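Local coordinates for protein biotin transporter BioY (Lactococcus lactis subsp. cremoris, PDB 4DVE) that binds biotin as a membrane-embedded S component and probably passes it through an energy-coupling factor (ECF) type ABC transporter, at residues Asn13-Lys18 / Phe193-Arg198; Leu50-Ile55 / Pro171-Lys176; Leu77-Leu82 / Gly90-Phe95. One frame throughout, in Å; residues are numbered along the deposited sequence.

Contact 1: residues Asn13-Lys18 / Phe193-Arg198; sequences NNQKVK and FELYFR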
loop_
_atom_site.group_PDB
_atom_site.type_symbol
_atom_site.label_atom_id
_atom_site.label_comp_id
_atom_site.label_asym_id
_atom_site.label_seq_id
_atom_site.Cartn_x
_atom_site.Cartn_y
_atom_site.Cartn_z
ATOM N N ASN A 13 -5.186 -24.430 -13.688
ATOM C CA ASN A 13 -4.282 -24.803 -12.616
ATOM C C ASN A 13 -2.961 -24.058 -12.651
ATOM O O ASN A 13 -2.462 -23.635 -11.598
ATOM C CB ASN A 13 -4.039 -26.319 -12.629
ATOM C CG ASN A 13 -5.246 -27.106 -12.123
ATOM O OD1 ASN A 13 -6.150 -26.546 -11.498
ATOM N ND2 ASN A 13 -5.263 -28.409 -12.386
ATOM N N ASN A 14 -2.396 -23.899 -13.849
ATOM C CA ASN A 14 -1.146 -23.177 -13.987
ATOM C C ASN A 14 -1.334 -21.708 -13.550
ATOM O O ASN A 14 -0.480 -21.140 -12.841
ATOM C CB ASN A 14 -0.604 -23.289 -15.423
ATOM C CG ASN A 14 -0.193 -24.722 -15.788
ATOM O OD1 ASN A 14 -0.025 -25.573 -14.906
ATOM N ND2 ASN A 14 -0.044 -25.002 -17.090
ATOM N N GLN A 15 -2.459 -21.102 -13.949
ATOM C CA GLN A 15 -2.719 -19.696 -13.601
ATOM C C GLN A 15 -2.949 -19.526 -12.103
ATOM O O GLN A 15 -2.563 -18.524 -11.501
ATOM C CB GLN A 15 -3.908 -19.156 -14.394
ATOM C CG GLN A 15 -3.536 -18.901 -15.853
ATOM C CD GLN A 15 -4.743 -18.621 -16.711
ATOM O OE1 GLN A 15 -5.853 -19.103 -16.421
ATOM N NE2 GLN A 15 -4.534 -17.864 -17.809
ATOM N N LYS A 16 -3.579 -20.509 -11.499
ATOM C CA LYS A 16 -3.847 -20.406 -10.092
ATOM C C LYS A 16 -2.570 -20.633 -9.241
ATOM O O LYS A 16 -2.359 -19.933 -8.257
ATOM C CB LYS A 16 -5.129 -21.184 -9.748
ATOM C CG LYS A 16 -5.067 -22.634 -9.542
ATOM C CD LYS A 16 -6.396 -23.299 -9.949
ATOM C CE LYS A 16 -7.646 -22.466 -9.672
ATOM N NZ LYS A 16 -8.883 -23.260 -9.947
ATOM N N VAL A 17 -1.666 -21.485 -9.702
ATOM C CA VAL A 17 -0.355 -21.661 -9.059
ATOM C C VAL A 17 0.482 -20.390 -9.196
ATOM O O VAL A 17 1.140 -19.957 -8.235
ATOM C CB VAL A 17 0.432 -22.871 -9.624
ATOM C CG1 VAL A 17 1.894 -22.829 -9.191
ATOM C CG2 VAL A 17 -0.207 -24.187 -9.182
ATOM N N LYS A 18 0.447 -19.791 -10.380
ATOM C CA LYS A 18 1.085 -18.481 -10.602
ATOM C C LYS A 18 0.556 -17.389 -9.694
ATOM O O LYS A 18 1.328 -16.619 -9.127
ATOM C CB LYS A 18 0.910 -18.006 -12.046
ATOM C CG LYS A 18 2.194 -18.027 -12.858
ATOM C CD LYS A 18 2.190 -19.062 -13.969
ATOM C CE LYS A 18 1.297 -18.646 -15.131
ATOM N NZ LYS A 18 1.399 -19.566 -16.310
ATOM N N PHE A 193 0.974 -10.293 -16.265
ATOM C CA PHE A 193 0.049 -9.838 -15.218
ATOM C C PHE A 193 -1.276 -9.415 -15.808
ATOM O O PHE A 193 -2.170 -8.948 -15.107
ATOM C CB PHE A 193 0.723 -8.723 -14.442
ATOM C CG PHE A 193 1.853 -9.221 -13.613
ATOM C CD1 PHE A 193 3.144 -9.249 -14.118
ATOM C CD2 PHE A 193 1.613 -9.756 -12.374
ATOM C CE1 PHE A 193 4.185 -9.742 -13.352
ATOM C CE2 PHE A 193 2.644 -10.253 -11.601
ATOM C CZ PHE A 193 3.937 -10.253 -12.097
ATOM N N GLU A 194 -1.387 -9.643 -17.112
ATOM C CA GLU A 194 -2.529 -9.275 -17.925
ATOM C C GLU A 194 -3.824 -9.940 -17.435
ATOM O O GLU A 194 -4.904 -9.334 -17.503
ATOM C CB GLU A 194 -2.185 -9.648 -19.385
ATOM C CG GLU A 194 -3.321 -10.040 -20.294
ATOM C CD GLU A 194 -3.950 -11.382 -19.994
ATOM O OE1 GLU A 194 -3.246 -12.388 -19.752
ATOM O OE2 GLU A 194 -5.199 -11.421 -20.020
ATOM N N LEU A 195 -3.706 -11.164 -16.914
ATOM C CA LEU A 195 -4.840 -11.917 -16.374
ATOM C C LEU A 195 -5.609 -11.074 -15.338
ATOM O O LEU A 195 -6.842 -11.118 -15.299
ATOM C CB LEU A 195 -4.350 -13.216 -15.696
ATOM C CG LEU A 195 -5.350 -14.222 -15.087
ATOM C CD1 LEU A 195 -6.384 -14.670 -16.115
ATOM C CD2 LEU A 195 -4.648 -15.442 -14.455
ATOM N N TYR A 196 -4.881 -10.317 -14.512
ATOM C CA TYR A 196 -5.499 -9.610 -13.377
ATOM C C TYR A 196 -6.246 -8.335 -13.765
ATOM O O TYR A 196 -6.932 -7.752 -12.924
ATOM C CB TYR A 196 -4.448 -9.350 -12.270
ATOM C CG TYR A 196 -3.710 -10.630 -11.955
ATOM C CD1 TYR A 196 -4.390 -11.749 -11.482
ATOM C CD2 TYR A 196 -2.369 -10.781 -12.290
ATOM C CE1 TYR A 196 -3.732 -12.966 -11.296
ATOM C CE2 TYR A 196 -1.708 -11.997 -12.118
ATOM C CZ TYR A 196 -2.382 -13.087 -11.606
ATOM O OH TYR A 196 -1.708 -14.299 -11.429
ATOM N N PHE A 197 -6.083 -7.884 -15.009
ATOM C CA PHE A 197 -6.703 -6.640 -15.478
ATOM C C PHE A 197 -7.683 -6.853 -16.621
ATOM O O PHE A 197 -8.116 -5.898 -17.253
ATOM C CB PHE A 197 -5.611 -5.633 -15.872
ATOM C CG PHE A 197 -4.745 -5.272 -14.729
ATOM C CD1 PHE A 197 -5.190 -4.343 -13.791
ATOM C CD2 PHE A 197 -3.554 -5.933 -14.500
ATOM C CE1 PHE A 197 -4.434 -4.042 -12.687
ATOM C CE2 PHE A 197 -2.783 -5.622 -13.388
ATOM C CZ PHE A 197 -3.232 -4.667 -12.486
ATOM N N ARG A 198 -8.054 -8.101 -16.879
ATOM C CA ARG A 198 -9.174 -8.369 -17.784
ATOM C C ARG A 198 -10.477 -7.900 -17.141
ATOM O O ARG A 198 -11.398 -7.531 -17.873
ATOM C CB ARG A 198 -9.288 -9.858 -18.101
ATOM C CG ARG A 198 -8.101 -10.444 -18.822
ATOM C CD ARG A 198 -8.376 -11.925 -19.101
ATOM N NE ARG A 198 -7.159 -12.667 -19.380
ATOM C CZ ARG A 198 -7.095 -13.992 -19.547
ATOM N NH1 ARG A 198 -8.192 -14.753 -19.453
ATOM N NH2 ARG A 198 -5.916 -14.546 -19.781
#

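Contact 2: residues Leu50-Ile55 / Pro171-Lys176; sequences LQNMGI and PGDCIK. With BTN (biotin), chain D.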
loop_
_atom_site.group_PDB
_atom_site.type_symbol
_atom_site.label_atom_id
_atom_site.label_comp_id
_atom_site.label_asym_id
_atom_site.label_seq_id
_atom_site.Cartn_x
_atom_site.Cartn_y
_atom_site.Cartn_z
ATOM N N LEU A 50 9.173 2.761 4.812
ATOM C CA LEU A 50 9.200 2.318 3.428
ATOM C C LEU A 50 8.041 1.374 3.091
ATOM O O LEU A 50 7.691 1.238 1.920
ATOM C CB LEU A 50 10.542 1.648 3.124
ATOM C CG LEU A 50 10.833 1.274 1.668
ATOM C CD1 LEU A 50 10.701 2.464 0.709
ATOM C CD2 LEU A 50 12.218 0.616 1.552
ATOM N N GLN A 51 7.426 0.754 4.099
ATOM C CA GLN A 51 6.521 -0.379 3.865
ATOM C C GLN A 51 5.251 -0.043 3.052
ATOM O O GLN A 51 4.718 -0.899 2.328
ATOM C CB GLN A 51 6.208 -1.040 5.224
ATOM C CG GLN A 51 5.323 -2.239 5.199
ATOM C CD GLN A 51 5.323 -3.010 6.521
ATOM O OE1 GLN A 51 5.788 -4.169 6.583
ATOM N NE2 GLN A 51 4.778 -2.404 7.558
ATOM N N ASN A 52 4.758 1.201 3.166
ATOM C CA ASN A 52 3.615 1.608 2.382
ATOM C C ASN A 52 3.844 1.537 0.862
ATOM O O ASN A 52 2.889 1.437 0.102
ATOM C CB ASN A 52 3.047 2.970 2.817
ATOM C CG ASN A 52 4.022 4.101 2.644
ATOM O OD1 ASN A 52 5.208 3.948 2.940
ATOM N ND2 ASN A 52 3.524 5.264 2.184
HETATM N N MSE A 53 5.092 1.537 0.407
HETATM C CA MSE A 53 5.360 1.353 -1.024
HETATM C C MSE A 53 4.837 0.004 -1.542
HETATM O O MSE A 53 4.324 -0.104 -2.686
HETATM C CB MSE A 53 6.865 1.475 -1.268
HETATM C CG MSE A 53 7.170 1.342 -2.763
HETATM SE SE MSE A 53 9.078 1.703 -3.143
HETATM C CE MSE A 53 9.789 0.026 -2.407
ATOM N N GLY A 54 5.021 -1.050 -0.750
ATOM C CA GLY A 54 4.568 -2.382 -1.156
ATOM C C GLY A 54 3.045 -2.440 -1.287
ATOM O O GLY A 54 2.508 -3.172 -2.128
ATOM N N ILE A 55 2.368 -1.701 -0.413
ATOM C CA ILE A 55 0.935 -1.570 -0.445
ATOM C C ILE A 55 0.509 -0.929 -1.765
ATOM O O ILE A 55 -0.473 -1.340 -2.358
ATOM C CB ILE A 55 0.383 -0.701 0.714
ATOM C CG1 ILE A 55 0.857 -1.221 2.083
ATOM C CG2 ILE A 55 -1.147 -0.651 0.649
ATOM C CD1 ILE A 55 0.552 -2.689 2.338
ATOM N N PRO A 171 6.993 14.079 0.404
ATOM C CA PRO A 171 8.158 13.870 -0.469
ATOM C C PRO A 171 8.569 12.402 -0.605
ATOM O O PRO A 171 8.820 11.915 -1.737
ATOM C CB PRO A 171 9.279 14.677 0.205
ATOM C CG PRO A 171 8.618 15.549 1.206
ATOM C CD PRO A 171 7.257 15.022 1.507
ATOM N N GLY A 172 8.640 11.720 0.535
ATOM C CA GLY A 172 8.957 10.290 0.573
ATOM C C GLY A 172 7.848 9.467 -0.092
ATOM O O GLY A 172 8.130 8.527 -0.835
ATOM N N ASP A 173 6.590 9.837 0.137
ATOM C CA ASP A 173 5.468 9.106 -0.474
ATOM C C ASP A 173 5.398 9.279 -2.006
ATOM O O ASP A 173 5.052 8.310 -2.718
ATOM C CB ASP A 173 4.132 9.419 0.192
ATOM C CG ASP A 173 4.024 8.833 1.617
ATOM O OD1 ASP A 173 4.914 8.039 2.022
ATOM O OD2 ASP A 173 3.063 9.187 2.364
ATOM N N CYS A 174 5.767 10.466 -2.499
ATOM C CA CYS A 174 5.835 10.713 -3.941
ATOM C C CYS A 174 6.940 9.920 -4.616
ATOM O O CYS A 174 6.715 9.353 -5.706
ATOM C CB CYS A 174 6.008 12.205 -4.261
ATOM S SG CYS A 174 4.467 13.116 -4.052
ATOM N N ILE A 175 8.112 9.871 -3.979
ATOM C CA ILE A 175 9.201 9.008 -4.442
ATOM C C ILE A 175 8.740 7.539 -4.507
ATOM O O ILE A 175 9.019 6.853 -5.502
ATOM C CB ILE A 175 10.464 9.120 -3.568
ATOM C CG1 ILE A 175 11.120 10.499 -3.725
ATOM C CG2 ILE A 175 11.483 8.037 -3.920
ATOM C CD1 ILE A 175 12.017 10.829 -2.543
ATOM N N LYS A 176 8.052 7.073 -3.469
ATOM C CA LYS A 176 7.534 5.690 -3.433
ATOM C C LYS A 176 6.550 5.440 -4.552
ATOM O O LYS A 176 6.572 4.378 -5.141
ATOM C CB LYS A 176 6.868 5.334 -2.098
ATOM C CG LYS A 176 7.826 5.299 -0.901
ATOM C CD LYS A 176 7.050 5.337 0.422
ATOM C CE LYS A 176 7.750 6.125 1.512
ATOM N NZ LYS A 176 6.896 6.277 2.718
HETATM C C11 BTN D . 2.823 1.188 11.359
HETATM O O11 BTN D . 3.723 0.374 11.050
HETATM O O12 BTN D . 2.415 1.245 12.528
HETATM C C10 BTN D . 2.187 2.116 10.306
HETATM C C9 BTN D . 3.013 3.375 10.032
HETATM C C8 BTN D . 2.286 4.290 9.019
HETATM C C7 BTN D . 3.218 5.395 8.496
HETATM C C2 BTN D . 2.551 6.293 7.470
HETATM S S1 BTN D . 2.206 5.392 5.949
HETATM C C6 BTN D . 2.015 6.917 5.053
HETATM C C5 BTN D . 3.011 7.944 5.647
HETATM N N1 BTN D . 4.272 7.899 4.954
HETATM C C3 BTN D . 5.272 7.473 5.721
HETATM O O3 BTN D . 6.446 7.353 5.368
HETATM N N2 BTN D . 4.781 7.218 6.946
HETATM C C4 BTN D . 3.375 7.508 7.067
#

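Contact 3: residues Leu77-Leu82 / Gly90-Phe95; sequences LALIGL and GGAASF. With BNG (nonyl beta-D-glucopyranoside), chain G.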
loop_
_atom_site.group_PDB
_atom_site.type_symbol
_atom_site.label_atom_id
_atom_site.label_comp_id
_atom_site.label_asym_id
_atom_site.label_seq_id
_atom_site.Cartn_x
_atom_site.Cartn_y
_atom_site.Cartn_z
ATOM N N LEU A 77 -1.692 -11.110 9.368
ATOM C CA LEU A 77 -0.519 -11.552 10.114
ATOM C C LEU A 77 -0.187 -10.578 11.246
ATOM O O LEU A 77 0.133 -10.993 12.362
ATOM C CB LEU A 77 0.677 -11.760 9.172
ATOM C CG LEU A 77 0.647 -13.002 8.264
ATOM C CD1 LEU A 77 1.918 -13.089 7.443
ATOM C CD2 LEU A 77 0.495 -14.304 9.051
ATOM N N ALA A 78 -0.280 -9.283 10.966
ATOM C CA ALA A 78 -0.047 -8.268 11.994
ATOM C C ALA A 78 -1.122 -8.356 13.078
ATOM O O ALA A 78 -0.807 -8.317 14.277
ATOM C CB ALA A 78 0.006 -6.864 11.379
ATOM N N LEU A 79 -2.373 -8.538 12.662
ATOM C CA LEU A 79 -3.489 -8.563 13.611
ATOM C C LEU A 79 -3.416 -9.720 14.600
ATOM O O LEU A 79 -3.819 -9.586 15.750
ATOM C CB LEU A 79 -4.817 -8.586 12.882
ATOM C CG LEU A 79 -5.195 -7.242 12.265
ATOM C CD1 LEU A 79 -6.091 -7.447 11.042
ATOM C CD2 LEU A 79 -5.855 -6.363 13.330
ATOM N N ILE A 80 -2.920 -10.870 14.152
ATOM C CA ILE A 80 -2.835 -12.009 15.045
ATOM C C ILE A 80 -1.555 -11.989 15.867
ATOM O O ILE A 80 -1.400 -12.807 16.749
ATOM C CB ILE A 80 -2.999 -13.345 14.300
ATOM C CG1 ILE A 80 -1.790 -13.641 13.405
ATOM C CG2 ILE A 80 -4.281 -13.310 13.471
ATOM C CD1 ILE A 80 -2.063 -14.778 12.442
ATOM N N GLY A 81 -0.624 -11.082 15.573
ATOM C CA GLY A 81 0.511 -10.883 16.469
ATOM C C GLY A 81 1.904 -11.058 15.913
ATOM O O GLY A 81 2.860 -10.917 16.653
ATOM N N LEU A 82 2.056 -11.387 14.631
ATOM C CA LEU A 82 3.414 -11.498 14.088
ATOM C C LEU A 82 3.989 -10.101 13.902
ATOM O O LEU A 82 3.272 -9.169 13.507
ATOM C CB LEU A 82 3.462 -12.280 12.777
ATOM C CG LEU A 82 3.210 -13.784 12.832
ATOM C CD1 LEU A 82 3.415 -14.335 11.427
ATOM C CD2 LEU A 82 4.103 -14.519 13.845
ATOM N N GLY A 90 3.547 -5.327 15.836
ATOM C CA GLY A 90 2.319 -5.991 15.472
ATOM C C GLY A 90 1.423 -6.160 16.668
ATOM O O GLY A 90 1.647 -5.547 17.708
ATOM N N GLY A 91 0.416 -7.011 16.513
ATOM C CA GLY A 91 -0.606 -7.205 17.531
ATOM C C GLY A 91 -1.797 -6.313 17.243
ATOM O O GLY A 91 -1.653 -5.187 16.722
ATOM N N ALA A 92 -2.968 -6.815 17.607
ATOM C CA ALA A 92 -4.231 -6.201 17.276
ATOM C C ALA A 92 -4.362 -4.856 17.977
ATOM O O ALA A 92 -4.844 -3.890 17.387
ATOM C CB ALA A 92 -5.387 -7.137 17.633
ATOM N N ALA A 93 -3.868 -4.764 19.208
ATOM C CA ALA A 93 -3.960 -3.506 19.968
ATOM C C ALA A 93 -3.219 -2.360 19.273
ATOM O O ALA A 93 -3.699 -1.234 19.277
ATOM C CB ALA A 93 -3.459 -3.690 21.405
ATOM N N SER A 94 -2.080 -2.638 18.637
ATOM C CA SER A 94 -1.351 -1.580 17.909
ATOM C C SER A 94 -2.181 -0.909 16.786
ATOM O O SER A 94 -1.850 0.183 16.361
ATOM C CB SER A 94 -0.058 -2.120 17.295
ATOM O OG SER A 94 -0.343 -2.933 16.158
ATOM N N PHE A 95 -3.234 -1.571 16.305
ATOM C CA PHE A 95 -4.102 -1.004 15.275
ATOM C C PHE A 95 -5.030 0.085 15.793
ATOM O O PHE A 95 -5.633 0.805 14.997
ATOM C CB PHE A 95 -4.959 -2.094 14.599
ATOM C CG PHE A 95 -4.224 -2.871 13.533
ATOM C CD1 PHE A 95 -3.279 -3.834 13.884
ATOM C CD2 PHE A 95 -4.462 -2.620 12.186
ATOM C CE1 PHE A 95 -2.596 -4.547 12.890
ATOM C CE2 PHE A 95 -3.778 -3.311 11.194
ATOM C CZ PHE A 95 -2.849 -4.276 11.550
HETATM C C1 BNG G . 6.493 -10.203 19.274
HETATM C C2 BNG G . 7.684 -9.285 19.519
HETATM C C3 BNG G . 7.235 -7.952 20.107
HETATM C C4 BNG G . 6.086 -7.359 19.300
HETATM C C5 BNG G . 4.990 -8.393 19.068
HETATM C C6 BNG G . 3.878 -7.822 18.196
HETATM C "C1'" BNG G . 5.992 -12.458 18.784
HETATM C "C2'" BNG G . 6.219 -13.496 17.691
HETATM C "C3'" BNG G . 7.662 -13.466 17.202
HETATM C "C4'" BNG G . 8.021 -14.760 16.481
HETATM C "C5'" BNG G . 9.361 -14.634 15.766
HETATM C "C6'" BNG G . 9.199 -13.936 14.420
HETATM C "C7'" BNG G . 10.473 -13.198 14.030
HETATM C "C8'" BNG G . 11.532 -13.324 15.119
HETATM C "C9'" BNG G . 11.834 -14.778 15.415
HETATM O O1 BNG G . 6.937 -11.400 18.640
HETATM O O2 BNG G . 8.599 -9.919 20.420
HETATM O O3 BNG G . 8.336 -7.038 20.114
HETATM O O4 BNG G . 5.541 -6.235 20.001
HETATM O O5 BNG G . 5.549 -9.542 18.435
HETATM O O6 BNG G . 2.733 -8.679 18.263
HETATM O O HOH W 1 -3.138 -9.589 18.543
#

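Contact 1: residues Asn13-Lys18 / Phe193-Arg198
Gln15 and Leu195 meet in a small apolar contact at the surface, where the first turn of helix 13-33 approaches the C-terminal tail that follows helix 170-189. It buries just 155 Å² over both sides, and its centre lies about 21 Å from the centre of the chain. Leu195 CD2 lies along Gln15 from its methylenes to the amide carbon, 3.8 Å from CB and 3.9 Å from both CG and CD. With CG anti to the carbonyl carbon (chi1 -74°) and the chain extended beyond it, Gln15 runs out over Leu195. Its NE2 ends 4.1 Å from Leu195 CD1 and equally far from Arg198 NH2, the amide and guanidinium planes being 66° apart. Leu195 CD1 also sits 3.5 Å above the centre of the Arg198 guanidinium, at whose edge, in plane, lies Glu194, its salt-bridge partner inside the tail. Two polar atoms find partners just outside the segments: Gln15 OE1 accepts from Thr12 N, and Tyr196 OH is hydrogen-bonded to Thr19 OG1 of helix 13-33. With an alanine in place of Gln15, Leu195 CD2 would keep a neighbour at CB but would probably lose the CG and CD beside it, and Thr12 N its side-chain acceptor. Between these segments the chemistry is therefore methyl against methylene, and the one charge pair here lies within the tail and not across the contact.

Contact 2: residues Leu50-Ile55 / Pro171-Lys176
Asn52, Asp173 and Lys176 join the start of helix 52-80 to helix 170-189 in a polar network that meets the ureido N1 and O3 of biotin, within the substrate pocket of this helical S component. In the first shell, biotin N1 donates to Asp173 OD1 at 3.0 Å (N-H...O 160°) and more weakly to Asp173 OD2, while Lys176 NZ makes a weak bond to biotin O3. Lys176 NZ also donates to the backbone Ile49 O and forms a salt bridge with Asp173 OD1 at 2.7 Å, arriving nearly along the C-O direction. Ser99 OG, Pro47 O and Ile49 N also hydrogen-bond biotin. Asn52 bonds to both residues and so probably helps to position them. Its OD1 takes Lys176 NZ in the carbonyl plane, on a lone pair, at 2.9 Å; its ND2 reaches Asp173 OD1 at 3.1 Å from above the carboxylate plane. Chi1 of 62° sets Asn52 CG between the backbone N and carbonyl carbon, where the amide serves both. Further out, Trp106 of helix 100-119 packs on Asn52. The base of the lysine chain rests on Met53, modelled as selenomethionine, with Met53 CB 3.9 Å from Lys176 CB.

Contact 3: residues Leu77-Leu82 / Gly90-Phe95
Leu79 drives its CD2 methyl onto the face of the Phe95 ring, a CH-pi contact with the methyl carbon 3.7 Å from the ring centroid and 14° off the normal. Although CB of Leu79 points away from segment 90-95, CG anti to the carbonyl carbon (chi1 -74°) turns the branch back over the ring. Ala78 adds a second, smaller bump at the ring edge, its CB 3.8 Å from Phe95 CE1, and the methyl and the leucine branch together fit round one corner of the aromatic. Arg103 makes a cation-pi contact with the same ring. Helix 52-80 ends here in a Schellman motif, with Gly81 at positive phi, and the returning chain lies against that end as glycines: the CA atoms of Gly81 and Gly91 are 4.0 Å apart. A CB on Gly90 would clash with Leu82 O. This closeness lets Gly91 N donate to Ala78 O at 2.9 Å (N-H...O 147°). One residue on, Leu79 O and Ala92 N are badly angled for a direct bond, and a water bridges them, 2.9 Å from each. The headgroup of a nonyl glucopyranoside lies beside these glycines, its O6 donating to Gly81 O at 2.8 Å.

Along the chain the segments come in the order 13-18, 50-55, 77-82, 90-95, 171-176 and 193-198, so contact 1 brackets contact 2, which in turn brackets contact 3. Contacts 2 and 3 share helix 52-80, using its start and its end, with centres 21 Å apart. The tail of contact 1 follows helix 170-189, which carries segment 171-176 of contact 2; their centres are 26 Å apart, against 30 Å for contacts 1 and 3, and no two of the three touch. Contact 2 is buried and holds biotin, whereas the other two lie at the surface. The side chain of Phe95 in contact 3 is about 8 Å from biotin, not in contact with it; contact 1 joins the two chain ends.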